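Local coordinates for protein kynurenine formamidase (Bacillus anthracis, PDB 4CO9) that catalyses the zinc-dependent hydrolysis of N-formyl-L-kynurenine to L-kynurenine and formate in the kynurenine pathway of tryptophan degradation, at residues C[77-82]-C[188-193]; C[106-111]-C[142-147]. All blocks are in the same frame, centred on the assembly; numbering follows the deposited sequence. Where two conformers were deposited one is given.

Interaction 1. Residues C[77-82]-C[188-193]; sequences VYVGPT and ELIALP
V79 and I190 face each other as a non-hydrogen-bonded antiparallel pair, flanked by the hydrogen-bonded pair G80–L189, where G80 N reaches L189 O at 2.9 Å and L189 N returns to G80 O at 2.8 Å. One step beyond, A191 N meets Y78 O at 2.9 Å, its N-H lying close to the extension of the carbonyl bond. The chain of 77-82 turns a corner at G80, with a phi of 145° that glycine reaches readily.

The Y78 ring carries much of the side-chain contact. CG stands anti to the carbonyl carbon (chi1 -60°), which brings one ring face under P193: its CD lies 4.0 Å from the ring centroid in a CH-pi contact, the two side chains crossing at about a right angle. V77 CG1 covers the opposite face of the same ring. V79 sends its two methyls to different partners, CG2 resting 3.8 Å from L192 CD2 while CG1 runs alongside I190 CG1. In one of its two conformers, E188 bends at chi2 (-88°) and lays its carboxylate beside the P81 ring, OE1 coming 3.4 Å from P81 CD without a hydrogen bond. On the face carrying L189, T82 CG2, also in one of two conformers, lies obliquely across L189 CB.

Strands 81-86 and 185-190 are neighbours in the central mixed sheet. The Y78 side chain lies about 7 Å from that of the zinc ligand D58, and its hydroxyl bonds to H172 ND1 of strand 172-175. I57 of strand 56-58 touches both Y78 and P193, and I190 packs against I190 of the second subunit at the dimer interface.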
ATOM      1  N   VAL C  77       5.825  -1.314 -12.747  1.00 11.54           N
ATOM      2  CA  VAL C  77       6.876  -2.184 -12.269  1.00 11.57           C
ATOM      3  C   VAL C  77       6.413  -3.078 -11.122  1.00 11.02           C
ATOM      4  O   VAL C  77       6.834  -4.241 -11.007  1.00 10.71           O
ATOM      5  CB  VAL C  77       8.088  -1.350 -11.801  1.00 12.17           C
ATOM      6  CG1 VAL C  77       9.109  -2.225 -11.085  1.00 12.35           C
ATOM      7  CG2 VAL C  77       8.754  -0.672 -12.987  1.00 12.94           C
ATOM      8  N   TYR C  78       5.510  -2.549 -10.305  1.00 10.29           N
ATOM      9  CA  TYR C  78       5.140  -3.199  -9.052  1.00 10.17           C
ATOM     10  C   TYR C  78       3.872  -4.063  -9.123  1.00 10.39           C
ATOM     11  O   TYR C  78       3.412  -4.544  -8.091  1.00  9.98           O
ATOM     12  CB  TYR C  78       4.993  -2.136  -7.963  1.00  9.99           C
ATOM     13  CG  TYR C  78       6.261  -1.376  -7.725  1.00  9.84           C
ATOM     14  CD1 TYR C  78       7.238  -1.879  -6.875  1.00  9.91           C
ATOM     15  CD2 TYR C  78       6.518  -0.181  -8.382  1.00  9.69           C
ATOM     16  CE1 TYR C  78       8.429  -1.193  -6.659  1.00  9.93           C
ATOM     17  CE2 TYR C  78       7.704   0.510  -8.182  1.00  9.83           C
ATOM     18  CZ  TYR C  78       8.659  -0.001  -7.310  1.00  9.91           C
ATOM     19  OH  TYR C  78       9.846   0.676  -7.098  1.00 10.20           O
ATOM     20  N   VAL C  79       3.306  -4.242 -10.324  1.00 10.69           N
ATOM     21  CA  VAL C  79       2.167  -5.124 -10.518  1.00 11.15           C
ATOM     22  C   VAL C  79       2.401  -5.973 -11.759  1.00 11.85           C
ATOM     23  O   VAL C  79       2.605  -5.434 -12.844  1.00 12.55           O
ATOM     24  CB  VAL C  79       0.856  -4.336 -10.720  1.00 11.22           C
ATOM     25  CG1 VAL C  79      -0.330  -5.292 -10.805  1.00 11.30           C
ATOM     26  CG2 VAL C  79       0.640  -3.342  -9.581  1.00 11.49           C
ATOM     27  N   GLY C  80       2.300  -7.289 -11.615  1.00 12.55           N
ATOM     28  CA  GLY C  80       2.350  -8.165 -12.781  1.00 13.02           C
ATOM     29  C   GLY C  80       3.031  -9.490 -12.519  1.00 13.44           C
ATOM     30  O   GLY C  80       3.356  -9.810 -11.371  1.00 13.40           O
ATOM     31  N   PRO C  81       3.233 -10.282 -13.591  1.00 13.69           N
ATOM     32  CA  PRO C  81       3.809 -11.614 -13.480  1.00 13.91           C
ATOM     33  C   PRO C  81       5.130 -11.596 -12.741  1.00 13.32           C
ATOM     34  O   PRO C  81       5.943 -10.691 -12.945  1.00 12.84           O
ATOM     35  CB  PRO C  81       4.009 -12.031 -14.947  1.00 14.05           C
ATOM     36  CG  PRO C  81       2.932 -11.310 -15.670  1.00 14.44           C
ATOM     37  CD  PRO C  81       2.839  -9.974 -14.982  1.00 14.11           C
ATOM     38  N   THR C  82       5.312 -12.583 -11.878  1.00 13.19           N
ATOM     39  CA  THR C  82       6.517 -12.716 -11.079  1.00 13.12           C
ATOM     40  C   THR C  82       6.871 -14.178 -10.978  1.00 13.40           C
ATOM     41  O   THR C  82       5.998 -15.043 -11.006  1.00 12.81           O
ATOM     42  CB  THR C  82       6.444 -12.173  -9.611  0.50 13.13           C
ATOM     43  OG1 THR C  82       7.765 -12.072  -9.053  0.50 12.88           O
ATOM     44  CG2 THR C  82       5.675 -13.093  -8.694  0.50 13.12           C
ATOM     45  N   GLU C 188       1.124 -13.786 -10.060  1.00 13.42           N
ATOM     46  CA  GLU C 188       0.969 -12.360 -10.265  1.00 13.55           C
ATOM     47  C   GLU C 188       1.306 -11.692  -8.941  1.00 12.43           C
ATOM     48  O   GLU C 188       0.890 -12.168  -7.889  1.00 12.26           O
ATOM     49  CB  GLU C 188      -0.452 -12.034 -10.722  0.50 14.33           C
ATOM     50  CG  GLU C 188      -0.723 -12.467 -12.163  0.50 15.18           C
ATOM     51  CD  GLU C 188      -0.349 -11.416 -13.183  0.50 15.68           C
ATOM     52  OE1 GLU C 188       0.277 -10.427 -12.801  0.50 15.95           O
ATOM     53  OE2 GLU C 188      -0.628 -11.596 -14.385  0.50 17.30           O
ATOM     54  N   LEU C 189       2.113 -10.635  -8.995  1.00 11.14           N
ATOM     55  CA  LEU C 189       2.543  -9.894  -7.797  1.00 10.69           C
ATOM     56  C   LEU C 189       1.873  -8.529  -7.778  1.00  9.75           C
ATOM     57  O   LEU C 189       1.690  -7.908  -8.820  1.00  9.39           O
ATOM     58  CB  LEU C 189       4.060  -9.673  -7.809  1.00 10.76           C
ATOM     59  CG  LEU C 189       4.693  -8.768  -6.740  1.00 11.05           C
ATOM     60  CD1 LEU C 189       4.545  -9.340  -5.339  1.00 11.03           C
ATOM     61  CD2 LEU C 189       6.171  -8.550  -7.055  1.00 11.48           C
ATOM     62  N   ILE C 190       1.505  -8.082  -6.582  1.00  9.43           N
ATOM     63  CA  ILE C 190       1.171  -6.683  -6.328  1.00  8.96           C
ATOM     64  C   ILE C 190       2.021  -6.227  -5.144  1.00  8.67           C
ATOM     65  O   ILE C 190       2.007  -6.857  -4.082  1.00  8.30           O
ATOM     66  CB  ILE C 190      -0.308  -6.494  -5.961  1.00  9.37           C
ATOM     67  CG1 ILE C 190      -1.217  -7.025  -7.085  1.00  9.68           C
ATOM     68  CG2 ILE C 190      -0.601  -5.021  -5.689  1.00  9.29           C
ATOM     69  CD1 ILE C 190      -2.666  -7.153  -6.674  1.00  9.93           C
ATOM     70  N   ALA C 191       2.739  -5.123  -5.317  1.00  8.26           N
ATOM     71  CA  ALA C 191       3.557  -4.572  -4.237  1.00  8.34           C
ATOM     72  C   ALA C 191       3.751  -3.065  -4.403  1.00  8.09           C
ATOM     73  O   ALA C 191       4.858  -2.587  -4.626  1.00  8.05           O
ATOM     74  CB  ALA C 191       4.890  -5.289  -4.174  1.00  8.25           C
ATOM     75  N   LEU C 192       2.651  -2.321  -4.302  1.00  7.93           N
ATOM     76  CA  LEU C 192       2.625  -0.927  -4.727  1.00  8.07           C
ATOM     77  C   LEU C 192       3.087   0.031  -3.638  1.00  7.89           C
ATOM     78  O   LEU C 192       2.608  -0.048  -2.509  1.00  8.00           O
ATOM     79  CB  LEU C 192       1.206  -0.531  -5.150  1.00  8.31           C
ATOM     80  CG  LEU C 192       0.749  -1.022  -6.524  1.00  8.52           C
ATOM     81  CD1 LEU C 192      -0.766  -1.086  -6.578  1.00  8.51           C
ATOM     82  CD2 LEU C 192       1.288  -0.117  -7.619  1.00  8.71           C
ATOM     83  N   PRO C 193       3.989   0.965  -3.979  1.00  7.80           N
ATOM     84  CA  PRO C 193       4.320   2.007  -2.998  1.00  7.75           C
ATOM     85  C   PRO C 193       3.171   2.974  -2.804  1.00  7.52           C
ATOM     86  O   PRO C 193       2.385   3.204  -3.732  1.00  7.25           O
ATOM     87  CB  PRO C 193       5.502   2.747  -3.618  1.00  7.82           C
ATOM     88  CG  PRO C 193       5.550   2.363  -5.051  1.00  7.86           C
ATOM     89  CD  PRO C 193       4.709   1.131  -5.255  1.00  7.88           C
TER

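Interaction 2. Residues C[106-111]-C[142-147]; sequences VERLLL and IRLIGV
I145 and L109 lie side by side on one face of a parallel strand pair, 108-111 with 144-147, joined by a right-handed beta-alpha-beta crossover through helix 133-140. The backbones are tied by L109 N to L144 O and G146 N to L109 O, both 2.9 Å, and by L111 N to G146 O.

The I145 side chain is the wedge of this face. CG1 lies anti to the backbone N (chi1 -168°), and the second torsion turns CD1 toward the neighbouring strand, where it sits 3.8 Å from L109 CD2 and 3.9 Å from L111 CG, filling the groove between the two leucines. L111 CD1 also meets V147 CG1, and V147 itself packs on the zinc ligand E175. Further back, I142 runs alongside V106, its CG1 pressed to V106 O at 3.2 Å; L137 of the crossover helix covers L109, I142 and I145.

On the opposite face, G146 presents bare backbone, and L110 CD2 settles over it, 3.8 Å from G146 CA. R108 CG crosses L144 CB on this face, and the extended R108 chain carries the guanidinium away to the backbone oxygens of Q76, V77 and P81. In one of two R143 conformers, bent at chi3, R108 NH2 and R143 NH1 lie 4.4 Å apart; the R143 salt bridge to D74 and the acceptors around R108 probably offset the like charges.

E107 completes the set around R108: its OE1 receives R108 NH1 at 2.9 Å in a salt bridge, approached from above the carboxylate plane.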
ATOM      1  N   VAL C 106      10.863 -13.567 -17.816  1.00 19.36           N
ATOM      2  CA  VAL C 106      10.535 -13.128 -16.467  1.00 19.41           C
ATOM      3  C   VAL C 106      10.724 -11.609 -16.339  1.00 19.90           C
ATOM      4  O   VAL C 106      11.737 -11.043 -16.778  1.00 19.80           O
ATOM      5  CB  VAL C 106      11.391 -13.876 -15.416  1.00 19.17           C
ATOM      6  CG1 VAL C 106      11.157 -13.319 -14.021  1.00 19.01           C
ATOM      7  CG2 VAL C 106      11.064 -15.361 -15.458  1.00 19.29           C
ATOM      8  N   GLU C 107       9.738 -10.950 -15.735  1.00 19.86           N
ATOM      9  CA  GLU C 107       9.763  -9.489 -15.524  1.00 19.90           C
ATOM     10  C   GLU C 107      10.044  -9.110 -14.055  1.00 17.43           C
ATOM     11  O   GLU C 107      10.526  -8.014 -13.769  1.00 17.62           O
ATOM     12  CB  GLU C 107       8.420  -8.878 -15.959  1.00 23.24           C
ATOM     13  CG  GLU C 107       7.967  -9.058 -17.420  1.00 26.10           C
ATOM     14  CD  GLU C 107       6.463  -8.856 -17.582  1.00 29.68           C
ATOM     15  OE1 GLU C 107       5.869  -8.003 -16.878  1.00 29.93           O
ATOM     16  OE2 GLU C 107       5.861  -9.567 -18.411  1.00 32.14           O
ATOM     17  N   ARG C 108       9.701  -9.994 -13.123  1.00 15.54           N
ATOM     18  CA  ARG C 108       9.842  -9.732 -11.686  1.00 14.34           C
ATOM     19  C   ARG C 108      10.302 -11.017 -11.034  1.00 13.84           C
ATOM     20  O   ARG C 108       9.782 -12.072 -11.357  1.00 13.79           O
ATOM     21  CB  ARG C 108       8.502  -9.306 -11.081  1.00 13.70           C
ATOM     22  CG  ARG C 108       7.917  -8.052 -11.698  1.00 13.48           C
ATOM     23  CD  ARG C 108       6.480  -7.754 -11.318  1.00 13.08           C
ATOM     24  NE  ARG C 108       6.043  -6.653 -12.172  1.00 12.90           N
ATOM     25  CZ  ARG C 108       5.682  -6.779 -13.445  1.00 12.59           C
ATOM     26  NH1 ARG C 108       5.617  -7.977 -14.033  1.00 12.53           N
ATOM     27  NH2 ARG C 108       5.358  -5.692 -14.136  1.00 12.77           N
ATOM     28  N   LEU C 109      11.267 -10.929 -10.124  1.00 13.05           N
ATOM     29  CA  LEU C 109      11.848 -12.114  -9.524  1.00 12.57           C
ATOM     30  C   LEU C 109      11.947 -11.969  -8.020  1.00 12.44           C
ATOM     31  O   LEU C 109      12.507 -10.989  -7.534  1.00 11.70           O
ATOM     32  CB  LEU C 109      13.239 -12.353 -10.122  1.00 13.14           C
ATOM     33  CG  LEU C 109      14.007 -13.575  -9.646  1.00 13.30           C
ATOM     34  CD1 LEU C 109      13.303 -14.842 -10.111  1.00 14.13           C
ATOM     35  CD2 LEU C 109      15.429 -13.550 -10.188  1.00 13.51           C
ATOM     36  N   LEU C 110      11.356 -12.917  -7.292  1.00 12.54           N
ATOM     37  CA  LEU C 110      11.465 -12.965  -5.829  1.00 12.62           C
ATOM     38  C   LEU C 110      12.383 -14.095  -5.425  1.00 13.35           C
ATOM     39  O   LEU C 110      12.241 -15.226  -5.906  1.00 14.78           O
ATOM     40  CB  LEU C 110      10.099 -13.144  -5.166  1.00 12.14           C
ATOM     41  CG  LEU C 110       8.992 -12.189  -5.595  1.00 12.05           C
ATOM     42  CD1 LEU C 110       7.705 -12.436  -4.833  1.00 12.08           C
ATOM     43  CD2 LEU C 110       9.419 -10.734  -5.448  1.00 12.26           C
ATOM     44  N   LEU C 111      13.314 -13.786  -4.528  1.00 13.89           N
ATOM     45  CA  LEU C 111      14.319 -14.721  -4.055  1.00 14.11           C
ATOM     46  C   LEU C 111      14.022 -15.156  -2.626  1.00 14.42           C
ATOM     47  O   LEU C 111      14.018 -14.330  -1.711  1.00 14.03           O
ATOM     48  CB  LEU C 111      15.702 -14.070  -4.114  1.00 14.36           C
ATOM     49  CG  LEU C 111      16.142 -13.430  -5.423  1.00 14.80           C
ATOM     50  CD1 LEU C 111      17.560 -12.884  -5.304  1.00 15.06           C
ATOM     51  CD2 LEU C 111      16.077 -14.436  -6.556  1.00 15.13           C
ATOM     52  N   ILE C 142      14.302  -8.265 -16.541  1.00 19.18           N
ATOM     53  CA  ILE C 142      13.776  -8.228 -15.184  1.00 18.57           C
ATOM     54  C   ILE C 142      13.815  -6.795 -14.661  1.00 17.51           C
ATOM     55  O   ILE C 142      14.849  -6.147 -14.714  1.00 17.13           O
ATOM     56  CB  ILE C 142      14.537  -9.211 -14.275  1.00 18.67           C
ATOM     57  CG1 ILE C 142      14.136 -10.637 -14.671  1.00 19.47           C
ATOM     58  CG2 ILE C 142      14.241  -8.950 -12.804  1.00 18.79           C
ATOM     59  CD1 ILE C 142      15.021 -11.721 -14.139  1.00 19.54           C
ATOM     60  N   ARG C 143      12.671  -6.325 -14.161  1.00 16.62           N
ATOM     61  CA  ARG C 143      12.498  -4.947 -13.715  1.00 16.27           C
ATOM     62  C   ARG C 143      12.379  -4.798 -12.200  1.00 14.57           C
ATOM     63  O   ARG C 143      12.444  -3.685 -11.685  1.00 14.80           O
ATOM     64  CB  ARG C 143      11.252  -4.347 -14.351  0.50 16.99           C
ATOM     65  CG  ARG C 143      11.206  -4.402 -15.867  0.50 17.68           C
ATOM     66  CD  ARG C 143       9.829  -3.978 -16.346  0.50 18.31           C
ATOM     67  NE  ARG C 143       9.702  -2.519 -16.364  0.50 18.56           N
ATOM     68  CZ  ARG C 143       8.551  -1.853 -16.388  0.50 19.31           C
ATOM     69  NH1 ARG C 143       7.403  -2.508 -16.384  0.50 19.43           N
ATOM     70  NH2 ARG C 143       8.550  -0.524 -16.409  0.50 19.45           N
ATOM     71  N   LEU C 144      12.187  -5.900 -11.496  1.00 13.18           N
ATOM     72  CA  LEU C 144      12.045  -5.861 -10.049  1.00 12.35           C
ATOM     73  C   LEU C 144      12.630  -7.117  -9.440  1.00 11.75           C
ATOM     74  O   LEU C 144      12.386  -8.225  -9.908  1.00 11.56           O
ATOM     75  CB  LEU C 144      10.568  -5.732  -9.665  0.50 11.92           C
ATOM     76  CG  LEU C 144      10.214  -5.886  -8.183  0.50 11.66           C
ATOM     77  CD1 LEU C 144      10.514  -4.664  -7.335  0.50 11.37           C
ATOM     78  CD2 LEU C 144       8.754  -6.255  -8.017  0.50 11.47           C
ATOM     79  N   ILE C 145      13.394  -6.919  -8.372  1.00 11.44           N
ATOM     80  CA  ILE C 145      13.943  -7.995  -7.579  1.00 11.24           C
ATOM     81  C   ILE C 145      13.434  -7.832  -6.155  1.00 10.88           C
ATOM     82  O   ILE C 145      13.429  -6.718  -5.599  1.00  9.81           O
ATOM     83  CB  ILE C 145      15.493  -8.028  -7.655  1.00 12.16           C
ATOM     84  CG1 ILE C 145      16.048  -9.319  -7.072  1.00 13.06           C
ATOM     85  CG2 ILE C 145      16.136  -6.856  -6.925  1.00 12.18           C
ATOM     86  CD1 ILE C 145      15.982 -10.481  -8.021  1.00 14.00           C
ATOM     87  N   GLY C 146      12.978  -8.947  -5.582  1.00 10.61           N
ATOM     88  CA  GLY C 146      12.505  -8.970  -4.206  1.00 10.76           C
ATOM     89  C   GLY C 146      13.274  -9.996  -3.410  1.00 10.65           C
ATOM     90  O   GLY C 146      13.624 -11.050  -3.947  1.00 11.11           O
ATOM     91  N   VAL C 147      13.552  -9.680  -2.150  1.00 10.43           N
ATOM     92  CA  VAL C 147      14.232 -10.585  -1.242  1.00 10.71           C
ATOM     93  C   VAL C 147      13.492 -10.723   0.090  1.00 10.82           C
ATOM     94  O   VAL C 147      12.818  -9.783   0.535  1.00 10.48           O
ATOM     95  CB  VAL C 147      15.696 -10.151  -0.986  1.00 10.61           C
ATOM     96  CG1 VAL C 147      16.498 -10.266  -2.265  1.00 10.73           C
ATOM     97  CG2 VAL C 147      15.775  -8.739  -0.427  1.00 10.54           C
TER

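Overall arrangement
Interactions 1 and 2 have centres 9 Å apart and lie in the same mixed sheet, where the strands run 185-190, 81-86, 108-112, 144-147 across it. Interaction 1 pairs the first two, antiparallel, and interaction 2 the last two, parallel, so that 81-86 and 108-112 meet between them. Both segments of interaction 2 fall in sequence between those of interaction 1. The R108 guanidinium links the two contacts, probably steadying the turn into strand 81-86. Interaction 1 borders the dimer interface, whereas interaction 2 touches no other chain; in the latter, the side chain of V147 lies about 7 Å from a zinc ion.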